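Local atomic coordinates of MdcA (Pseudomonas aeruginosa, PDB entry 5VIT), a protein that probably serves as the acyl-carrier-protein transferase subunit of malonate decarboxylase, exchanging the acetyl group on the carrier protein MdcC for malonyl. Residues A[249-254]-A[468-473]; A[368-373]-A[451-456]; A[421-426]-A[462-467]. One frame throughout, in Å; residues are numbered along the deposited sequence.

Contact 1. Residues A[249-254]-A[468-473]; sequences YQRHNV and IAYLYK
Bends at chi2 (-89°) and chi3 (-67°) fold the side chain of Arg-251 over the ring of Tyr-470, while Tyr-472, its CG lodged between its own backbone N and carbonyl carbon (chi1 75°), brings its hydroxyl to the imidazole of His-252. The first meeting is an off-centre cation-pi contact: CZ of Arg-251 lies 5.0 Å from the centroid of the Tyr-470 ring, with NH2 above the rim. The opposite face of that ring carries CG2 of Ile-468, so the phenol is sandwiched between a methyl group and a cation. Its edge meets His-252, whose NE2 is 4.0 Å from CE2 of Tyr-470. At the edge of the imidazole, near its plane, OH of Tyr-472 approaches CE1 of His-252 to 3.3 Å; the two rings meet obliquely, their centroids 5.5 Å apart. His-252 is fixed in rotation from outside, by Asp-401 at ND1 and His-461 at NE2, and the hydroxyl of Tyr-470 bonds back to the carbonyl of Gly-247 in helix 235-250. Lys-473 arrives extended and from the opposite direction to Arg-251, bringing its NZ within 3.3 Å of NH2 of Arg-251. These two cations do not bond each other: Lys-473 NZ donates to Gly-509 O, and Arg-251 NH1 has a long, weak ion pair with an acidic side chain of another protein chain. Arg-251 and His-252 sit in the turn of a Schellman motif, with Asn-253 as its C-prime residue, which ends the helix leading into strand 256-259 of a Rossmann-like alpha/beta domain.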
# COMPACT_ATOMS: atom_id res chain seq x y z
N TYR A 249 -4.05 10.57 7.40
CA TYR A 249 -4.31 11.92 7.85
C TYR A 249 -4.03 12.91 6.73
O TYR A 249 -4.89 13.74 6.40
CB TYR A 249 -3.46 12.27 9.07
CG TYR A 249 -3.80 11.50 10.33
CD1 TYR A 249 -3.10 11.74 11.52
CD2 TYR A 249 -4.82 10.55 10.34
CE1 TYR A 249 -3.39 11.04 12.68
CE2 TYR A 249 -5.12 9.84 11.51
CZ TYR A 249 -4.39 10.09 12.67
OH TYR A 249 -4.68 9.40 13.82
N GLN A 250 -2.84 12.81 6.13
CA GLN A 250 -2.46 13.72 5.06
C GLN A 250 -3.24 13.44 3.80
O GLN A 250 -3.74 14.37 3.16
CB GLN A 250 -0.95 13.64 4.76
CG GLN A 250 -0.50 14.60 3.65
CD GLN A 250 1.01 14.52 3.37
OE1 GLN A 250 1.70 13.63 3.87
NE2 GLN A 250 1.51 15.45 2.57
N ARG A 251 -3.34 12.16 3.43
CA ARG A 251 -4.06 11.77 2.21
C ARG A 251 -5.46 12.34 2.14
O ARG A 251 -5.90 12.78 1.08
CB ARG A 251 -4.17 10.24 2.11
CG ARG A 251 -3.09 9.59 1.29
CD ARG A 251 -3.49 9.52 -0.17
NE ARG A 251 -4.62 8.60 -0.35
CZ ARG A 251 -5.03 8.13 -1.52
NH1 ARG A 251 -4.39 8.47 -2.64
NH2 ARG A 251 -6.08 7.29 -1.57
N HIS A 252 -6.18 12.31 3.26
CA HIS A 252 -7.57 12.71 3.25
C HIS A 252 -7.76 14.07 3.90
O HIS A 252 -8.88 14.51 4.12
CB HIS A 252 -8.44 11.64 3.95
CG HIS A 252 -8.36 10.29 3.31
ND1 HIS A 252 -8.68 10.07 1.99
CD2 HIS A 252 -7.98 9.08 3.81
CE1 HIS A 252 -8.50 8.79 1.69
NE2 HIS A 252 -8.07 8.17 2.78
N ASN A 253 -6.65 14.74 4.22
CA ASN A 253 -6.70 16.08 4.81
C ASN A 253 -7.55 16.10 6.08
O ASN A 253 -8.54 16.84 6.19
CB ASN A 253 -7.22 17.10 3.79
CG ASN A 253 -7.02 18.55 4.25
OD1 ASN A 253 -6.05 18.86 4.95
ND2 ASN A 253 -7.92 19.44 3.84
N VAL A 254 -7.15 15.28 7.05
CA VAL A 254 -7.90 15.13 8.27
C VAL A 254 -7.65 16.28 9.25
O VAL A 254 -6.52 16.49 9.69
CB VAL A 254 -7.55 13.80 8.95
CG1 VAL A 254 -8.16 13.73 10.36
CG2 VAL A 254 -7.98 12.63 8.08
N ILE A 468 -1.77 -0.30 4.20
CA ILE A 468 -3.12 0.20 4.37
C ILE A 468 -4.02 -0.43 3.32
O ILE A 468 -3.70 -0.41 2.15
CB ILE A 468 -3.19 1.74 4.25
CG1 ILE A 468 -2.28 2.40 5.29
CG2 ILE A 468 -4.64 2.23 4.39
CD1 ILE A 468 -2.06 3.94 5.11
N ALA A 469 -5.14 -1.00 3.74
CA ALA A 469 -6.19 -1.37 2.81
C ALA A 469 -7.25 -0.28 2.84
O ALA A 469 -7.82 -0.01 3.91
CB ALA A 469 -6.80 -2.72 3.17
N TYR A 470 -7.50 0.35 1.69
CA TYR A 470 -8.48 1.45 1.59
C TYR A 470 -9.89 0.91 1.30
O TYR A 470 -10.41 1.04 0.19
CB TYR A 470 -8.08 2.44 0.49
CG TYR A 470 -6.82 3.23 0.80
CD1 TYR A 470 -5.58 2.80 0.34
CD2 TYR A 470 -6.88 4.40 1.55
CE1 TYR A 470 -4.43 3.51 0.62
CE2 TYR A 470 -5.72 5.12 1.84
CZ TYR A 470 -4.50 4.68 1.37
OH TYR A 470 -3.34 5.39 1.64
N LEU A 471 -10.49 0.30 2.33
CA LEU A 471 -11.75 -0.42 2.20
C LEU A 471 -12.89 0.44 1.66
O LEU A 471 -13.83 -0.08 1.05
CB LEU A 471 -12.16 -1.01 3.56
CG LEU A 471 -11.18 -1.98 4.26
CD1 LEU A 471 -11.86 -2.76 5.41
CD2 LEU A 471 -10.55 -2.93 3.28
N TYR A 472 -12.82 1.75 1.89
CA TYR A 472 -13.94 2.58 1.46
C TYR A 472 -14.09 2.56 -0.04
O TYR A 472 -15.14 2.91 -0.57
CB TYR A 472 -13.77 4.01 1.95
CG TYR A 472 -12.74 4.84 1.21
CD1 TYR A 472 -11.41 4.84 1.59
CD2 TYR A 472 -13.11 5.67 0.14
CE1 TYR A 472 -10.47 5.61 0.93
CE2 TYR A 472 -12.19 6.43 -0.53
CZ TYR A 472 -10.87 6.40 -0.12
OH TYR A 472 -9.92 7.17 -0.77
N LYS A 473 -13.04 2.12 -0.73
CA LYS A 473 -13.06 2.01 -2.19
C LYS A 473 -13.67 0.69 -2.68
O LYS A 473 -14.01 0.55 -3.86
CB LYS A 473 -11.63 2.15 -2.75
CG LYS A 473 -10.99 3.53 -2.51
CD LYS A 473 -9.53 3.49 -2.95
CE LYS A 473 -8.91 4.86 -3.15
NZ LYS A 473 -7.41 4.76 -3.28

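Contact 2. Residues A[368-373]-A[451-456]; sequences SSTVTR and PVMIYG
Ser-368 and the pair Met-453 and Ile-454 form the tight end of this contact. The carbonyl O of Ser-368 is gripped twice: N of Met-453 comes to 2.8 Å in the carbonyl plane, and N of Ile-454 to 3.2 Å, tilted out of that plane. The return bond runs from N of Ser-368 to O of Ile-454, also at 2.8 Å. Met-453 closes over the same spot with its side chain. Its chain runs straight through CG and SD and turns only at the last bond (chi3 76°), which carries CE to within 3.3 Å of OG of Ser-368. That hydroxyl spends its hydrogen bonds elsewhere, on Thr-359 and on Gln-419 of strand 416-420.

One residue on, OG of Ser-369, placed by a chi1 of -177°, has two partners: it donates to O of Pro-451 at 3.0 Å and accepts from N of Val-371, also at 3.0 Å, the latter bond making an ST turn. Beyond this point the fit relaxes. CG1 of Val-371 reaches CG of Pro-451 at 3.9 Å, a purely apolar touch with the side chains at about a right angle, and helix 437-445 packs against both residues. CG2 of Thr-370 brushes SD of Met-453 at 4.0 Å; Thr-370 is partly exposed, yet its OG1 is buried by the contact without a partner. The chain then runs out to a poorly ordered, exposed Arg-373.

Met-453 and Ile-454 facing the single residue Ser-368 make a classic beta bulge, through which the irregular loop before strand 461-464 lies antiparallel to strand 368-369, an outer strand of a small mixed sheet.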
# COMPACT_ATOMS: atom_id res chain seq x y z
N SER A 368 -14.69 -6.58 13.68
CA SER A 368 -13.63 -6.39 14.66
C SER A 368 -14.17 -6.58 16.07
O SER A 368 -15.28 -6.14 16.38
CB SER A 368 -13.03 -4.99 14.49
OG SER A 368 -12.29 -4.60 15.62
N SER A 369 -13.40 -7.21 16.94
CA SER A 369 -13.85 -7.38 18.33
C SER A 369 -12.72 -7.51 19.35
O SER A 369 -11.62 -7.95 19.02
CB SER A 369 -14.76 -8.61 18.40
OG SER A 369 -15.27 -8.76 19.72
N THR A 370 -13.01 -7.15 20.60
CA THR A 370 -12.08 -7.40 21.71
C THR A 370 -12.57 -8.59 22.54
O THR A 370 -11.87 -9.05 23.45
CB THR A 370 -11.92 -6.18 22.65
OG1 THR A 370 -13.21 -5.70 23.05
CG2 THR A 370 -11.13 -5.05 21.97
N VAL A 371 -13.76 -9.09 22.24
CA VAL A 371 -14.31 -10.24 22.95
C VAL A 371 -13.66 -11.53 22.48
O VAL A 371 -13.89 -11.97 21.35
CB VAL A 371 -15.83 -10.38 22.76
CG1 VAL A 371 -16.30 -11.73 23.30
CG2 VAL A 371 -16.56 -9.22 23.43
N THR A 372 -12.85 -12.12 23.34
CA THR A 372 -12.22 -13.40 23.01
C THR A 372 -12.71 -14.46 23.98
O THR A 372 -13.36 -14.13 24.97
CB THR A 372 -10.69 -13.30 23.07
OG1 THR A 372 -10.30 -12.91 24.39
CG2 THR A 372 -10.18 -12.26 22.06
N ARG A 373 -12.40 -15.72 23.71
CA ARG A 373 -12.97 -16.85 24.45
C ARG A 373 -12.84 -16.69 25.97
O ARG A 373 -11.76 -16.42 26.51
CB ARG A 373 -12.34 -18.17 24.01
CG ARG A 373 -12.95 -19.39 24.71
CD ARG A 373 -12.26 -20.70 24.36
NE ARG A 373 -12.86 -21.83 25.08
CZ ARG A 373 -12.48 -22.25 26.28
NH1 ARG A 373 -11.48 -21.64 26.92
NH2 ARG A 373 -13.09 -23.28 26.86
N PRO A 451 -21.10 -10.33 19.86
CA PRO A 451 -20.64 -9.03 20.35
C PRO A 451 -19.48 -8.53 19.48
O PRO A 451 -18.31 -8.80 19.77
CB PRO A 451 -20.19 -9.35 21.78
CG PRO A 451 -19.81 -10.81 21.74
CD PRO A 451 -20.74 -11.44 20.76
N VAL A 452 -19.83 -7.84 18.40
CA VAL A 452 -18.90 -7.19 17.50
C VAL A 452 -18.67 -5.75 17.93
O VAL A 452 -19.62 -5.00 18.15
CB VAL A 452 -19.43 -7.22 16.04
CG1 VAL A 452 -18.61 -6.30 15.13
CG2 VAL A 452 -19.45 -8.62 15.51
N MET A 453 -17.41 -5.35 18.04
CA MET A 453 -17.06 -3.99 18.42
C MET A 453 -17.34 -3.01 17.28
O MET A 453 -18.05 -2.02 17.43
CB MET A 453 -15.60 -3.91 18.85
CG MET A 453 -15.16 -2.54 19.30
SD MET A 453 -13.44 -2.53 19.87
CE MET A 453 -12.57 -2.61 18.29
N ILE A 454 -16.75 -3.30 16.13
CA ILE A 454 -16.94 -2.47 14.96
C ILE A 454 -17.17 -3.40 13.78
O ILE A 454 -16.39 -4.35 13.58
CB ILE A 454 -15.71 -1.55 14.72
CG1 ILE A 454 -15.63 -0.47 15.80
CG2 ILE A 454 -15.75 -0.95 13.34
CD1 ILE A 454 -14.24 0.21 15.90
N TYR A 455 -18.25 -3.18 13.03
CA TYR A 455 -18.57 -4.04 11.89
C TYR A 455 -17.74 -3.70 10.66
O TYR A 455 -17.43 -2.52 10.40
CB TYR A 455 -20.07 -3.98 11.55
CG TYR A 455 -20.93 -4.70 12.59
CD1 TYR A 455 -21.38 -4.03 13.73
CD2 TYR A 455 -21.27 -6.04 12.43
CE1 TYR A 455 -22.16 -4.69 14.68
CE2 TYR A 455 -22.03 -6.71 13.38
CZ TYR A 455 -22.48 -6.02 14.51
OH TYR A 455 -23.24 -6.67 15.46
N GLY A 456 -17.38 -4.73 9.90
CA GLY A 456 -16.55 -4.57 8.73
C GLY A 456 -17.05 -3.59 7.68
O GLY A 456 -16.27 -3.03 6.94

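Contact 3. Residues A[421-426]-A[462-467]; sequences VETFQD and VLTEEG
OE1 of Glu-465 receives the backbone N-H of Thr-423 at 2.9 Å on its syn lone pair, in a fairly straight bond (156°). The carboxylate belongs to a two-residue beta hairpin, in which Thr-464 and Gly-467 exchange backbone bonds as strand 461-464 turns back into 467-469, and it faces the segment leaving the neighbouring parallel strand 416-420 of the Rossmann-like sheet. With chi1 at 83° and a second bend at chi2, the chain of Glu-465 doubles back so that its carboxylate meets Thr-423. The N-H bond to OE1 carries the hold; the hydroxyl OG1 of Thr-423 probably completes it at OE2, though that contact is modelled very short and its length is doubtful.

A water next to it donates to OE2 of Glu-465 at 3.0 Å and to OE1 of Glu-422 at 2.8 Å, and weakly accepts from N of Phe-424. It thereby bridges two carboxylates whose planes are perpendicular. OE1 of Glu-422 also bonds Thr-81 of the MdcC chain, and Glu-466 makes a salt bridge with Arg-86 of that chain, so this end of the sheet forms part of the surface that meets the carrier protein.

Just past the end of strand 416-420, N of Val-421 still bonds O of Leu-463 at 2.9 Å. O of Val-421 then accepts a side chain, the hydroxyl OG1 of Thr-464, at 3.0 Å. Just beside it two methyl groups press together, CG2 of Thr-423 lying 3.5 Å from CG2 of Thr-464.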
# COMPACT_ATOMS: atom_id res chain seq x y z
N VAL A 421 -3.80 -2.08 13.57
CA VAL A 421 -3.41 -3.20 14.38
C VAL A 421 -2.35 -4.02 13.67
O VAL A 421 -2.32 -4.09 12.43
CB VAL A 421 -4.67 -4.07 14.71
CG1 VAL A 421 -5.21 -4.75 13.46
CG2 VAL A 421 -4.39 -5.06 15.81
N GLU A 422 -1.46 -4.62 14.46
CA GLU A 422 -0.46 -5.54 13.95
C GLU A 422 -1.13 -6.83 13.46
O GLU A 422 -2.17 -7.23 13.99
CB GLU A 422 0.57 -5.85 15.05
CG GLU A 422 1.97 -5.76 14.53
CD GLU A 422 3.02 -6.26 15.48
OE1 GLU A 422 3.87 -7.03 15.01
OE2 GLU A 422 3.03 -5.87 16.67
N THR A 423 -0.53 -7.48 12.46
CA THR A 423 -1.13 -8.70 11.92
C THR A 423 -1.21 -9.81 12.95
O THR A 423 -2.04 -10.72 12.81
CB THR A 423 -0.37 -9.24 10.71
OG1 THR A 423 1.02 -9.32 11.02
CG2 THR A 423 -0.57 -8.31 9.52
N PHE A 424 -0.34 -9.74 13.96
CA PHE A 424 -0.35 -10.69 15.07
C PHE A 424 -0.34 -9.96 16.39
O PHE A 424 0.21 -8.86 16.51
CB PHE A 424 0.87 -11.64 15.02
CG PHE A 424 0.75 -12.72 13.99
CD1 PHE A 424 0.92 -12.44 12.64
CD2 PHE A 424 0.50 -14.03 14.37
CE1 PHE A 424 0.84 -13.46 11.70
CE2 PHE A 424 0.40 -15.04 13.43
CZ PHE A 424 0.57 -14.76 12.10
N GLN A 425 -0.95 -10.61 17.38
CA GLN A 425 -1.01 -10.12 18.73
C GLN A 425 0.21 -10.63 19.49
O GLN A 425 0.72 -11.71 19.20
CB GLN A 425 -2.30 -10.60 19.40
CG GLN A 425 -3.56 -10.18 18.65
CD GLN A 425 -3.89 -8.70 18.90
OE1 GLN A 425 -3.98 -8.27 20.05
NE2 GLN A 425 -4.08 -7.93 17.82
N ASP A 426 0.66 -9.82 20.45
CA ASP A 426 1.82 -10.14 21.29
C ASP A 426 2.00 -11.62 21.69
O ASP A 426 3.10 -12.17 21.58
CB ASP A 426 1.76 -9.26 22.55
CG ASP A 426 1.48 -7.80 22.23
OD1 ASP A 426 1.97 -7.31 21.18
OD2 ASP A 426 0.75 -7.15 23.02
N VAL A 462 -8.07 -0.30 6.85
CA VAL A 462 -7.38 -1.23 7.73
C VAL A 462 -5.89 -0.94 7.61
O VAL A 462 -5.33 -0.95 6.52
CB VAL A 462 -7.67 -2.70 7.39
CG1 VAL A 462 -6.68 -3.62 8.13
CG2 VAL A 462 -9.09 -3.03 7.79
N LEU A 463 -5.28 -0.64 8.75
CA LEU A 463 -3.89 -0.26 8.78
C LEU A 463 -3.14 -1.27 9.62
O LEU A 463 -3.49 -1.54 10.77
CB LEU A 463 -3.71 1.16 9.33
CG LEU A 463 -2.33 1.60 9.83
CD1 LEU A 463 -1.19 1.29 8.85
CD2 LEU A 463 -2.36 3.10 10.17
N THR A 464 -2.07 -1.78 9.02
CA THR A 464 -1.31 -2.91 9.54
C THR A 464 0.19 -2.60 9.35
O THR A 464 0.51 -1.72 8.58
CB THR A 464 -1.80 -4.17 8.79
OG1 THR A 464 -2.77 -4.90 9.57
CG2 THR A 464 -0.72 -4.99 8.36
N GLU A 465 1.11 -3.30 10.01
CA GLU A 465 2.54 -3.10 9.70
C GLU A 465 2.88 -3.42 8.22
O GLU A 465 3.92 -2.98 7.72
CB GLU A 465 3.43 -3.94 10.64
CG GLU A 465 3.65 -5.41 10.26
CD GLU A 465 2.53 -6.35 10.73
OE1 GLU A 465 1.47 -5.86 11.16
OE2 GLU A 465 2.71 -7.58 10.66
N GLU A 466 2.02 -4.16 7.53
CA GLU A 466 2.15 -4.47 6.10
C GLU A 466 1.74 -3.33 5.18
O GLU A 466 2.30 -3.16 4.09
CB GLU A 466 1.31 -5.69 5.76
CG GLU A 466 1.70 -6.93 6.53
CD GLU A 466 2.86 -7.65 5.88
OE1 GLU A 466 2.84 -7.83 4.65
OE2 GLU A 466 3.80 -8.04 6.60
N GLY A 467 0.74 -2.56 5.59
CA GLY A 467 0.21 -1.51 4.75
C GLY A 467 -1.21 -1.12 5.07
O GLY A 467 -1.79 -1.53 6.08
O HOH W 1 2.75 -8.98 13.32

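In the fold
From the N terminus, the chain leaves helix 235-250 at residues 249-254, passes 368-373, 421-426 and 451-456, and reaches 462-467 and 468-473 in direct succession. Contact 1 closes the longest loop, and both other contacts fall within it. Contacts 2 and 3 cross, because 421-426 lies between the two halves of contact 2 and 451-456 between those of contact 3. Contacts 1 and 3 touch through neighbouring strands 461-464 and 467-469, where N of Ala-469 probably bonds O of Val-462; contact 1 sets the end of helix 235-250 against this pair. Contact 2, its centre about 16 Å from that of contact 3, ties the small three-stranded sheet to the loop leading into strand 461-464.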